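Long-range contact in pseudopodium-enriched atypical kinase 1 (Homo sapiens, PDB 6BHC), which is a pseudokinase with a protein kinase fold that dimerises in an unusual way and probably acts in signalling as a scaffold rather than a catalyst: residues Glu207-Val212 with Leu238-Phe243. The protein carries 1 engineered substitution. Residues are numbered along the deposited sequence; the frame is centred on the assembly and turned at random.
Sequences ENLLLV and LIVSNF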
loop_
_atom_site.group_PDB
_atom_site.type_symbol
_atom_site.label_atom_id
_atom_site.label_comp_id
_atom_site.label_asym_id
_atom_site.label_seq_id
_atom_site.Cartn_x
_atom_site.Cartn_y
_atom_site.Cartn_z
ATOM N N GLU A 207 -25.164 28.058 2.690
ATOM C CA GLU A 207 -24.168 29.111 2.842
ATOM C C GLU A 207 -23.377 28.997 4.139
ATOM O O GLU A 207 -22.413 29.748 4.325
ATOM C CB GLU A 207 -24.836 30.489 2.758
ATOM C CG GLU A 207 -26.010 30.695 3.708
ATOM C CD GLU A 207 -27.335 30.207 3.139
ATOM O OE1 GLU A 207 -27.322 29.428 2.162
ATOM O OE2 GLU A 207 -28.392 30.609 3.669
ATOM N N ASN A 208 -23.753 28.084 5.034
ATOM C CA ASN A 208 -22.999 27.823 6.252
ATOM C C ASN A 208 -22.062 26.630 6.118
ATOM O O ASN A 208 -21.316 26.336 7.056
ATOM C CB ASN A 208 -23.955 27.602 7.431
ATOM C CG ASN A 208 -24.728 28.856 7.798
ATOM O OD1 ASN A 208 -24.221 29.970 7.673
ATOM N ND2 ASN A 208 -25.964 28.680 8.252
ATOM N N LEU A 209 -22.082 25.943 4.980
ATOM C CA LEU A 209 -21.198 24.815 4.722
ATOM C C LEU A 209 -20.092 25.266 3.775
ATOM O O LEU A 209 -20.370 25.693 2.649
ATOM C CB LEU A 209 -21.974 23.640 4.130
ATOM C CG LEU A 209 -23.218 23.197 4.908
ATOM C CD1 LEU A 209 -23.935 22.067 4.184
ATOM C CD2 LEU A 209 -22.852 22.782 6.324
ATOM N N LEU A 210 -18.849 25.168 4.231
ATOM C CA LEU A 210 -17.694 25.646 3.488
ATOM C C LEU A 210 -16.983 24.491 2.794
ATOM O O LEU A 210 -16.983 23.356 3.277
ATOM C CB LEU A 210 -16.717 26.368 4.418
ATOM C CG LEU A 210 -17.337 27.373 5.390
ATOM C CD1 LEU A 210 -16.290 27.910 6.356
ATOM C CD2 LEU A 210 -18.002 28.507 4.630
ATOM N N LEU A 211 -16.362 24.799 1.656
ATOM C CA LEU A 211 -15.592 23.834 0.880
ATOM C C LEU A 211 -14.137 24.280 0.843
ATOM O O LEU A 211 -13.834 25.380 0.370
ATOM C CB LEU A 211 -16.151 23.701 -0.538
ATOM C CG LEU A 211 -17.546 23.089 -0.634
ATOM C CD1 LEU A 211 -18.051 23.125 -2.067
ATOM C CD2 LEU A 211 -17.525 21.666 -0.104
ATOM N N VAL A 212 -13.243 23.425 1.340
ATOM C CA VAL A 212 -11.817 23.713 1.394
ATOM C C VAL A 212 -11.058 22.564 0.739
ATOM O O VAL A 212 -11.623 21.519 0.414
ATOM C CB VAL A 212 -11.316 23.934 2.837
ATOM C CG1 VAL A 212 -12.192 24.941 3.563
ATOM C CG2 VAL A 212 -11.284 22.620 3.586
ATOM N N LEU A 238 -15.736 19.258 3.123
ATOM C CA LEU A 238 -16.834 20.045 3.664
ATOM C C LEU A 238 -16.567 20.382 5.124
ATOM O O LEU A 238 -16.070 19.548 5.886
ATOM C CB LEU A 238 -18.161 19.292 3.526
ATOM C CG LEU A 238 -19.439 19.990 4.010
ATOM C CD1 LEU A 238 -20.608 19.693 3.080
ATOM C CD2 LEU A 238 -19.785 19.573 5.434
ATOM N N ILE A 239 -16.904 21.609 5.510
ATOM C CA ILE A 239 -16.665 22.105 6.858
ATOM C C ILE A 239 -17.926 22.806 7.343
ATOM O O ILE A 239 -18.385 23.772 6.717
ATOM C CB ILE A 239 -15.452 23.049 6.912
ATOM C CG1 ILE A 239 -14.154 22.246 6.779
ATOM C CG2 ILE A 239 -15.458 23.856 8.191
ATOM C CD1 ILE A 239 -12.894 23.070 6.934
ATOM N N VAL A 240 -18.490 22.317 8.445
ATOM C CA VAL A 240 -19.678 22.922 9.038
ATOM C C VAL A 240 -19.255 24.126 9.868
ATOM O O VAL A 240 -18.338 24.037 10.691
ATOM C CB VAL A 240 -20.442 21.901 9.897
ATOM C CG1 VAL A 240 -21.742 22.504 10.408
ATOM C CG2 VAL A 240 -20.709 20.629 9.108
ATOM N N SER A 241 -19.925 25.256 9.657
ATOM C CA SER A 241 -19.580 26.488 10.348
ATOM C C SER A 241 -20.855 27.181 10.805
ATOM O O SER A 241 -21.968 26.676 10.619
ATOM C CB SER A 241 -18.750 27.413 9.450
ATOM O OG SER A 241 -19.538 27.920 8.389
ATOM N N ASN A 242 -20.673 28.355 11.410
ATOM C CA ASN A 242 -21.758 29.197 11.896
ATOM C C ASN A 242 -22.586 28.490 12.959
ATOM O O ASN A 242 -23.660 27.952 12.669
ATOM C CB ASN A 242 -22.652 29.652 10.743
ATOM C CG ASN A 242 -23.625 30.732 11.161
ATOM O OD1 ASN A 242 -23.547 31.249 12.276
ATOM N ND2 ASN A 242 -24.538 31.090 10.266
ATOM N N PHE A 243 -22.097 28.502 14.197
ATOM C CA PHE A 243 -22.804 27.934 15.337
ATOM C C PHE A 243 -23.511 29.002 16.165
ATOM O O PHE A 243 -23.601 28.879 17.392
ATOM C CB PHE A 243 -21.838 27.131 16.208
ATOM C CG PHE A 243 -21.393 25.839 15.583
ATOM C CD1 PHE A 243 -20.439 25.828 14.578
ATOM C CD2 PHE A 243 -21.930 24.633 16.003
ATOM C CE1 PHE A 243 -20.031 24.640 14.003
ATOM C CE2 PHE A 243 -21.527 23.441 15.433
ATOM C CZ PHE A 243 -20.576 23.444 14.432
#
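Asn208 carries CG beside its backbone N (chi1 -67°), while Asn242 swings CG anti to its own N (chi1 -169°), and these two torsions bring their amides together at the catalytic cleft of the kinase fold. The segments are an antiparallel strand pair of the C-lobe, beta7 and beta8 of the kinase fold, which runs from the catalytic loop to the position of the DFG motif, where the sequence here reads Asn-Phe-Ser. The amide planes stand 81° apart. Asn242 ND2 gives a nearly straight bond to Asn208 OD1 at 2.8 Å; OD1 lies in the plane of the Asn242 amide, whereas the donor sits above the carbonyl plane of Asn208. Asn208 ND2 bonds back to the backbone carbonyl O of Asp203 in the catalytic loop, and Asn242 OD1 takes Ser244 OG. A leucine in place of Asn208 would probably leave Asn242 ND2 and the backbone carbonyl of Asp203 without these mates, with the Asn242 amide then held from its OD1 side by Ser244.

The backbone of Asn208 is gripped too: its O accepts from Ser241 N at 3.1 Å, nearly in line with the carbonyl, and from Ser241 OG at 2.7 Å, above the carbonyl plane. Further along, Leu210 and Ile239 form an antiparallel hydrogen-bonded pair, with Leu210 N to Ile239 O at 2.9 Å and Ile239 N to Leu210 O at 2.8 Å. Leu209, Leu211, Leu238 and Val240 share one face and pack on helix 173-194; there Leu209 CD2 lies 4.1 Å from Val240 CG2. On the other face Ile239 crosses Val212 at about a right angle, its CD1 3.7 Å from Val212 CG2.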